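Local structure of peptide ABC transporter permease (Staphylococcus hominis, 6EXS) at residues I301-Y312 against Q460-A471. The protein probably carries peptides across the membrane as a POT-family transporter, including the thioalcohol-conjugated malodour precursor bound here. Sequence-based numbering, arbitrary orientation.
Sequences IQEQGSNVLNIY and QTNYFIFLGTVA. With C3H (2-[[(2~{R})-2-azanyl-3-[(3~{S})-3-methyl-1-oxidanyl-hexan-3-yl]sulfanyl-propanoyl]amino]ethanoic acid), chain O.
Buried aromatic and aliphatic packing, with one hydrogen bond between side chains, joins I301-Y312 to Q460-A471 in this major facilitator superfamily transporter. The first segment carries the irregular turn that leads from helix 279-302 into helix 309-316, where Q304 O accepts from V308 N and L309 N; the second opens helix 460-479. F464 and Y312 form a T-shaped pair, ring centroids 5.0 Å apart and planes at 70°: the F464 edge comes down on the Y312 face, CE2 over its centre. Y312 reaches across with CG anti to its backbone N (chi1 -174°), and its CD1 meets Q460 CG at 3.4 Å. The Q460 chain bends so that OE1 lies over the rim of one F464 face. V308 CG1 lies 3.9 Å from F464 CE1, sliding past that ring, while L309 CD1 reaches F464 CZ. At the other end, I301 CD1 packs on A471 CB at 3.8 Å. The opposite side of the turn faces the bound conjugated peptide: Q302, G305 and S306 line its pocket. The buried Q304 amide is also held by Y379 at OE1 and N448 at NE2, which should limit its rotation. Q304, extended beyond CG, and Y463 approach from opposite directions: Y463 OH donates to Q304 OE1 at 2.8 Å, from above the carbonyl plane, with a C=O...O angle of 99° and OE1 at the edge of the Y463 ring.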
ATOM      1  N   ILE A 301     -11.287   2.803  -4.468  1.00 37.72           N
ATOM      2  CA  ILE A 301     -11.715   4.146  -4.095  1.00 37.25           C
ATOM      3  C   ILE A 301     -10.693   4.792  -3.162  1.00 41.14           C
ATOM      4  O   ILE A 301     -10.253   5.907  -3.443  1.00 41.01           O
ATOM      5  CB  ILE A 301     -13.166   4.162  -3.551  1.00 40.45           C
ATOM      6  CG1 ILE A 301     -14.159   3.827  -4.705  1.00 41.67           C
ATOM      7  CG2 ILE A 301     -13.493   5.530  -2.912  1.00 39.63           C
ATOM      8  CD1 ILE A 301     -15.611   3.623  -4.306  1.00 48.87           C
ATOM      9  N   GLN A 302     -10.266   4.079  -2.101  1.00 36.90           N
ATOM     10  CA  GLN A 302      -9.263   4.593  -1.159  1.00 35.80           C
ATOM     11  C   GLN A 302      -7.920   4.986  -1.826  1.00 40.01           C
ATOM     12  O   GLN A 302      -7.433   6.084  -1.588  1.00 39.76           O
ATOM     13  CB  GLN A 302      -9.039   3.607   0.000  1.00 36.23           C
ATOM     14  CG  GLN A 302      -8.383   4.219   1.234  1.00 30.71           C
ATOM     15  CD  GLN A 302      -6.885   4.385   1.120  1.00 43.64           C
ATOM     16  OE1 GLN A 302      -6.189   3.659   0.420  1.00 37.71           O
ATOM     17  NE2 GLN A 302      -6.348   5.340   1.836  1.00 39.22           N
ATOM     18  N   GLU A 303      -7.323   4.108  -2.644  1.00 36.22           N
ATOM     19  CA  GLU A 303      -6.040   4.412  -3.289  1.00 35.53           C
ATOM     20  C   GLU A 303      -6.132   5.504  -4.376  1.00 39.99           C
ATOM     21  O   GLU A 303      -5.096   5.960  -4.878  1.00 40.06           O
ATOM     22  CB  GLU A 303      -5.371   3.148  -3.828  1.00 36.85           C
ATOM     23  CG  GLU A 303      -4.889   2.183  -2.754  1.00 43.19           C
ATOM     24  CD  GLU A 303      -3.600   2.536  -2.038  1.00 59.64           C
ATOM     25  OE1 GLU A 303      -3.076   3.656  -2.246  1.00 55.88           O
ATOM     26  OE2 GLU A 303      -3.113   1.683  -1.263  1.00 56.56           O
ATOM     27  N   GLN A 304      -7.359   5.963  -4.691  1.00 35.81           N
ATOM     28  CA  GLN A 304      -7.556   7.031  -5.666  1.00 35.49           C
ATOM     29  C   GLN A 304      -7.430   8.413  -5.045  1.00 39.18           C
ATOM     30  O   GLN A 304      -7.401   9.400  -5.773  1.00 40.68           O
ATOM     31  CB  GLN A 304      -8.869   6.871  -6.433  1.00 37.22           C
ATOM     32  CG  GLN A 304      -8.741   6.033  -7.692  1.00 40.20           C
ATOM     33  CD  GLN A 304     -10.097   5.745  -8.287  1.00 53.86           C
ATOM     34  OE1 GLN A 304     -10.912   6.651  -8.511  1.00 45.69           O
ATOM     35  NE2 GLN A 304     -10.374   4.473  -8.553  1.00 46.57           N
ATOM     36  N   GLY A 305      -7.308   8.481  -3.723  1.00 33.33           N
ATOM     37  CA  GLY A 305      -7.095   9.748  -3.039  1.00 32.77           C
ATOM     38  C   GLY A 305      -5.689  10.286  -3.239  1.00 37.03           C
ATOM     39  O   GLY A 305      -5.412  11.438  -2.887  1.00 36.53           O
ATOM     40  N   SER A 306      -4.771   9.439  -3.775  1.00 33.54           N
ATOM     41  CA  SER A 306      -3.372   9.798  -4.033  1.00 33.03           C
ATOM     42  C   SER A 306      -3.134  10.334  -5.440  1.00 38.29           C
ATOM     43  O   SER A 306      -2.085  10.922  -5.673  1.00 38.81           O
ATOM     44  CB  SER A 306      -2.453   8.607  -3.774  1.00 35.32           C
ATOM     45  OG  SER A 306      -2.810   7.488  -4.571  1.00 42.71           O
ATOM     46  N   ASN A 307      -4.082  10.130  -6.376  1.00 35.93           N
ATOM     47  CA  ASN A 307      -3.920  10.562  -7.773  1.00 36.87           C
ATOM     48  C   ASN A 307      -5.172  11.174  -8.435  1.00 41.97           C
ATOM     49  O   ASN A 307      -5.035  11.824  -9.463  1.00 41.76           O
ATOM     50  CB  ASN A 307      -3.393   9.388  -8.629  1.00 36.54           C
ATOM     51  CG  ASN A 307      -4.298   8.176  -8.711  1.00 50.62           C
ATOM     52  OD1 ASN A 307      -5.137   7.916  -7.846  1.00 49.91           O
ATOM     53  ND2 ASN A 307      -4.115   7.383  -9.738  1.00 39.76           N
ATOM     54  N   VAL A 308      -6.378  10.938  -7.877  1.00 39.58           N
ATOM     55  CA  VAL A 308      -7.640  11.408  -8.465  1.00 40.44           C
ATOM     56  C   VAL A 308      -8.311  12.517  -7.617  1.00 43.73           C
ATOM     57  O   VAL A 308      -8.578  13.605  -8.148  1.00 44.57           O
ATOM     58  CB  VAL A 308      -8.604  10.214  -8.772  1.00 44.34           C
ATOM     59  CG1 VAL A 308      -9.975  10.692  -9.248  1.00 44.97           C
ATOM     60  CG2 VAL A 308      -7.987   9.246  -9.783  1.00 44.18           C
ATOM     61  N   LEU A 309      -8.603  12.234  -6.335  1.00 38.37           N
ATOM     62  CA  LEU A 309      -9.296  13.168  -5.441  1.00 38.76           C
ATOM     63  C   LEU A 309      -8.502  14.453  -5.135  1.00 43.31           C
ATOM     64  O   LEU A 309      -9.107  15.527  -5.049  1.00 43.81           O
ATOM     65  CB  LEU A 309      -9.733  12.459  -4.146  1.00 38.11           C
ATOM     66  CG  LEU A 309     -10.876  13.099  -3.333  1.00 41.96           C
ATOM     67  CD1 LEU A 309     -12.131  13.340  -4.193  1.00 42.47           C
ATOM     68  CD2 LEU A 309     -11.205  12.248  -2.103  1.00 40.79           C
ATOM     69  N   ASN A 310      -7.158  14.342  -5.017  1.00 38.35           N
ATOM     70  CA  ASN A 310      -6.240  15.462  -4.758  1.00 37.86           C
ATOM     71  C   ASN A 310      -6.111  16.466  -5.942  1.00 42.46           C
ATOM     72  O   ASN A 310      -6.081  17.678  -5.701  1.00 41.43           O
ATOM     73  CB  ASN A 310      -4.862  14.948  -4.307  1.00 36.32           C
ATOM     74  CG  ASN A 310      -4.208  13.910  -5.190  1.00 44.74           C
ATOM     75  OD1 ASN A 310      -4.846  13.253  -6.014  1.00 35.61           O
ATOM     76  ND2 ASN A 310      -2.909  13.719  -5.003  1.00 33.74           N
ATOM     77  N   ILE A 311      -6.015  15.960  -7.208  1.00 40.09           N
ATOM     78  CA  ILE A 311      -5.946  16.784  -8.425  1.00 40.81           C
ATOM     79  C   ILE A 311      -7.297  17.496  -8.606  1.00 47.13           C
ATOM     80  O   ILE A 311      -7.325  18.665  -8.986  1.00 46.91           O
ATOM     81  CB  ILE A 311      -5.539  15.983  -9.690  1.00 44.29           C
ATOM     82  CG1 ILE A 311      -4.161  15.304  -9.533  1.00 43.87           C
ATOM     83  CG2 ILE A 311      -5.569  16.879 -10.943  1.00 46.23           C
ATOM     84  CD1 ILE A 311      -3.740  14.427 -10.761  1.00 47.87           C
ATOM     85  N   TYR A 312      -8.412  16.786  -8.304  1.00 45.16           N
ATOM     86  CA  TYR A 312      -9.773  17.338  -8.360  1.00 45.39           C
ATOM     87  C   TYR A 312      -9.919  18.471  -7.346  1.00 49.55           C
ATOM     88  O   TYR A 312     -10.488  19.501  -7.679  1.00 51.92           O
ATOM     89  CB  TYR A 312     -10.829  16.247  -8.109  1.00 45.73           C
ATOM     90  CG  TYR A 312     -12.258  16.719  -8.286  1.00 47.19           C
ATOM     91  CD1 TYR A 312     -12.767  17.014  -9.549  1.00 49.71           C
ATOM     92  CD2 TYR A 312     -13.112  16.843  -7.194  1.00 47.69           C
ATOM     93  CE1 TYR A 312     -14.093  17.408  -9.722  1.00 51.15           C
ATOM     94  CE2 TYR A 312     -14.435  17.257  -7.353  1.00 49.56           C
ATOM     95  CZ  TYR A 312     -14.923  17.534  -8.619  1.00 58.35           C
ATOM     96  OH  TYR A 312     -16.227  17.931  -8.779  1.00 60.15           O
ATOM     97  N   GLN A 460     -15.359  13.775 -15.042  1.00 51.61           N
ATOM     98  CA  GLN A 460     -14.877  13.618 -13.665  1.00 48.99           C
ATOM     99  C   GLN A 460     -15.999  13.409 -12.623  1.00 54.06           C
ATOM    100  O   GLN A 460     -15.878  12.505 -11.792  1.00 53.55           O
ATOM    101  CB  GLN A 460     -13.943  14.780 -13.278  1.00 48.68           C
ATOM    102  CG  GLN A 460     -13.277  14.662 -11.906  1.00 54.67           C
ATOM    103  CD  GLN A 460     -12.247  13.569 -11.755  1.00 69.93           C
ATOM    104  OE1 GLN A 460     -12.574  12.402 -11.503  1.00 63.87           O
ATOM    105  NE2 GLN A 460     -10.974  13.941 -11.796  1.00 59.57           N
ATOM    106  N   THR A 461     -17.081  14.207 -12.685  1.00 51.18           N
ATOM    107  CA  THR A 461     -18.223  14.101 -11.761  1.00 51.25           C
ATOM    108  C   THR A 461     -19.030  12.819 -11.958  1.00 55.13           C
ATOM    109  O   THR A 461     -19.431  12.195 -10.972  1.00 54.16           O
ATOM    110  CB  THR A 461     -19.116  15.341 -11.816  1.00 61.71           C
ATOM    111  OG1 THR A 461     -19.385  15.650 -13.184  1.00 69.79           O
ATOM    112  CG2 THR A 461     -18.492  16.530 -11.122  1.00 57.95           C
ATOM    113  N   ASN A 462     -19.281  12.431 -13.226  1.00 52.83           N
ATOM    114  CA  ASN A 462     -20.015  11.208 -13.556  1.00 53.22           C
ATOM    115  C   ASN A 462     -19.193   9.997 -13.156  1.00 56.60           C
ATOM    116  O   ASN A 462     -19.773   8.995 -12.742  1.00 57.36           O
ATOM    117  CB  ASN A 462     -20.363  11.142 -15.038  1.00 53.69           C
ATOM    118  CG  ASN A 462     -21.228  12.262 -15.566  1.00 69.46           C
ATOM    119  OD1 ASN A 462     -21.723  13.129 -14.834  1.00 58.53           O
ATOM    120  ND2 ASN A 462     -21.422  12.261 -16.875  1.00 62.69           N
ATOM    121  N   TYR A 463     -17.841  10.105 -13.243  1.00 51.26           N
ATOM    122  CA  TYR A 463     -16.886   9.065 -12.843  1.00 49.58           C
ATOM    123  C   TYR A 463     -17.012   8.757 -11.325  1.00 50.87           C
ATOM    124  O   TYR A 463     -17.085   7.589 -10.962  1.00 50.78           O
ATOM    125  CB  TYR A 463     -15.457   9.485 -13.239  1.00 49.80           C
ATOM    126  CG  TYR A 463     -14.341   8.615 -12.694  1.00 49.79           C
ATOM    127  CD1 TYR A 463     -13.734   8.909 -11.471  1.00 50.02           C
ATOM    128  CD2 TYR A 463     -13.830   7.549 -13.436  1.00 50.08           C
ATOM    129  CE1 TYR A 463     -12.682   8.136 -10.980  1.00 49.16           C
ATOM    130  CE2 TYR A 463     -12.760   6.787 -12.967  1.00 49.23           C
ATOM    131  CZ  TYR A 463     -12.199   7.075 -11.731  1.00 52.89           C
ATOM    132  OH  TYR A 463     -11.152   6.335 -11.250  1.00 50.58           O
ATOM    133  N   PHE A 464     -17.064   9.792 -10.463  1.00 45.49           N
ATOM    134  CA  PHE A 464     -17.228   9.636  -9.015  1.00 44.45           C
ATOM    135  C   PHE A 464     -18.576   8.988  -8.674  1.00 51.00           C
ATOM    136  O   PHE A 464     -18.621   8.118  -7.801  1.00 50.63           O
ATOM    137  CB  PHE A 464     -17.099  10.985  -8.274  1.00 45.22           C
ATOM    138  CG  PHE A 464     -15.721  11.607  -8.201  1.00 44.87           C
ATOM    139  CD1 PHE A 464     -14.650  10.906  -7.660  1.00 45.74           C
ATOM    140  CD2 PHE A 464     -15.518  12.929  -8.578  1.00 46.32           C
ATOM    141  CE1 PHE A 464     -13.385  11.492  -7.572  1.00 45.43           C
ATOM    142  CE2 PHE A 464     -14.255  13.520  -8.472  1.00 47.51           C
ATOM    143  CZ  PHE A 464     -13.195  12.795  -7.982  1.00 44.25           C
ATOM    144  N   ILE A 465     -19.662   9.393  -9.376  1.00 49.05           N
ATOM    145  CA  ILE A 465     -21.003   8.845  -9.160  1.00 50.09           C
ATOM    146  C   ILE A 465     -21.068   7.382  -9.632  1.00 54.20           C
ATOM    147  O   ILE A 465     -21.556   6.538  -8.882  1.00 53.58           O
ATOM    148  CB  ILE A 465     -22.129   9.753  -9.750  1.00 55.07           C
ATOM    149  CG1 ILE A 465     -22.082  11.164  -9.115  1.00 55.58           C
ATOM    150  CG2 ILE A 465     -23.532   9.131  -9.553  1.00 56.69           C
ATOM    151  CD1 ILE A 465     -22.660  12.290  -9.979  1.00 67.32           C
ATOM    152  N   PHE A 466     -20.542   7.080 -10.840  1.00 51.81           N
ATOM    153  CA  PHE A 466     -20.521   5.725 -11.416  1.00 52.51           C
ATOM    154  C   PHE A 466     -19.741   4.726 -10.541  1.00 55.72           C
ATOM    155  O   PHE A 466     -20.256   3.646 -10.253  1.00 55.60           O
ATOM    156  CB  PHE A 466     -20.014   5.742 -12.875  1.00 55.04           C
ATOM    157  CG  PHE A 466     -19.640   4.403 -13.470  1.00 57.52           C
ATOM    158  CD1 PHE A 466     -20.618   3.466 -13.791  1.00 62.56           C
ATOM    159  CD2 PHE A 466     -18.311   4.087 -13.734  1.00 58.94           C
ATOM    160  CE1 PHE A 466     -20.268   2.225 -14.343  1.00 63.84           C
ATOM    161  CE2 PHE A 466     -17.964   2.847 -14.288  1.00 61.98           C
ATOM    162  CZ  PHE A 466     -18.945   1.927 -14.590  1.00 61.37           C
ATOM    163  N   LEU A 467     -18.527   5.115 -10.092  1.00 51.23           N
ATOM    164  CA  LEU A 467     -17.649   4.314  -9.233  1.00 49.72           C
ATOM    165  C   LEU A 467     -18.232   4.145  -7.834  1.00 53.22           C
ATOM    166  O   LEU A 467     -18.148   3.048  -7.277  1.00 52.56           O
ATOM    167  CB  LEU A 467     -16.243   4.927  -9.162  1.00 48.47           C
ATOM    168  CG  LEU A 467     -15.188   4.288 -10.056  1.00 52.70           C
ATOM    169  CD1 LEU A 467     -15.339   4.731 -11.495  1.00 53.41           C
ATOM    170  CD2 LEU A 467     -13.801   4.607  -9.558  1.00 53.66           C
ATOM    171  N   GLY A 468     -18.823   5.222  -7.301  1.00 49.78           N
ATOM    172  CA  GLY A 468     -19.479   5.244  -5.998  1.00 49.53           C
ATOM    173  C   GLY A 468     -20.660   4.290  -5.924  1.00 55.40           C
ATOM    174  O   GLY A 468     -20.748   3.504  -4.976  1.00 55.54           O
ATOM    175  N   THR A 469     -21.553   4.327  -6.951  1.00 52.77           N
ATOM    176  CA  THR A 469     -22.755   3.486  -7.100  1.00 53.97           C
ATOM    177  C   THR A 469     -22.398   1.994  -7.287  1.00 58.87           C
ATOM    178  O   THR A 469     -23.000   1.140  -6.620  1.00 59.01           O
ATOM    179  CB  THR A 469     -23.623   4.001  -8.265  1.00 60.08           C
ATOM    180  OG1 THR A 469     -23.909   5.391  -8.083  1.00 56.12           O
ATOM    181  CG2 THR A 469     -24.917   3.201  -8.448  1.00 58.83           C
ATOM    182  N   VAL A 470     -21.446   1.684  -8.216  1.00 54.52           N
ATOM    183  CA  VAL A 470     -20.977   0.318  -8.494  1.00 53.85           C
ATOM    184  C   VAL A 470     -20.507  -0.329  -7.166  1.00 57.44           C
ATOM    185  O   VAL A 470     -20.935  -1.436  -6.847  1.00 58.93           O
ATOM    186  CB  VAL A 470     -19.917   0.280  -9.642  1.00 56.65           C
ATOM    187  CG1 VAL A 470     -19.081  -0.999  -9.619  1.00 55.78           C
ATOM    188  CG2 VAL A 470     -20.575   0.459 -11.009  1.00 57.70           C
ATOM    189  N   ALA A 471     -19.713   0.403  -6.362  1.00 51.42           N
ATOM    190  CA  ALA A 471     -19.233  -0.038  -5.049  1.00 49.33           C
ATOM    191  C   ALA A 471     -20.400  -0.394  -4.116  1.00 52.47           C
ATOM    192  O   ALA A 471     -20.395  -1.480  -3.546  1.00 51.54           O
ATOM    193  CB  ALA A 471     -18.379   1.051  -4.415  1.00 48.53           C
TER
HETATM  194  O2  C3H O 514       0.081   3.613   4.931  0.75 69.54           O
HETATM  195  C11 C3H O 514      -0.795   4.056   5.584  0.75 68.31           C
HETATM  196  O3  C3H O 514      -1.529   3.347   6.368  0.75 68.52           O
HETATM  197  C10 C3H O 514      -1.239   5.490   5.568  0.75 66.90           C
HETATM  198  N1  C3H O 514      -0.997   6.148   4.306  0.75 65.30           N
HETATM  199  C9  C3H O 514      -1.866   6.079   3.312  0.75 65.79           C
HETATM  200  O1  C3H O 514      -2.351   5.028   2.920  0.75 68.68           O
HETATM  201  C8  C3H O 514      -2.287   7.350   2.650  0.75 63.57           C
HETATM  202  N   C3H O 514      -1.349   8.406   3.004  0.75 63.93           N
HETATM  203  C7  C3H O 514      -2.281   7.200   1.128  0.75 63.34           C
HETATM  204  S   C3H O 514      -3.878   6.962   0.305  0.75 63.64           S
HETATM  205  C3  C3H O 514      -4.955   8.487   0.443  0.75 55.14           C
HETATM  206  C4  C3H O 514      -4.269   9.560  -0.362  0.75 52.12           C
HETATM  207  C5  C3H O 514      -5.131   8.787   1.938  0.75 51.07           C
HETATM  208  C6  C3H O 514      -5.787  10.099   2.307  0.75 46.34           C
HETATM  209  O   C3H O 514      -4.943  10.921   3.045  0.75 41.31           O
HETATM  210  C2  C3H O 514      -6.344   8.229  -0.135  0.75 54.02           C
HETATM  211  C1  C3H O 514      -7.494   8.341   0.851  0.75 51.79           C
HETATM  212  C   C3H O 514      -8.818   8.084   0.185  0.75 50.23           C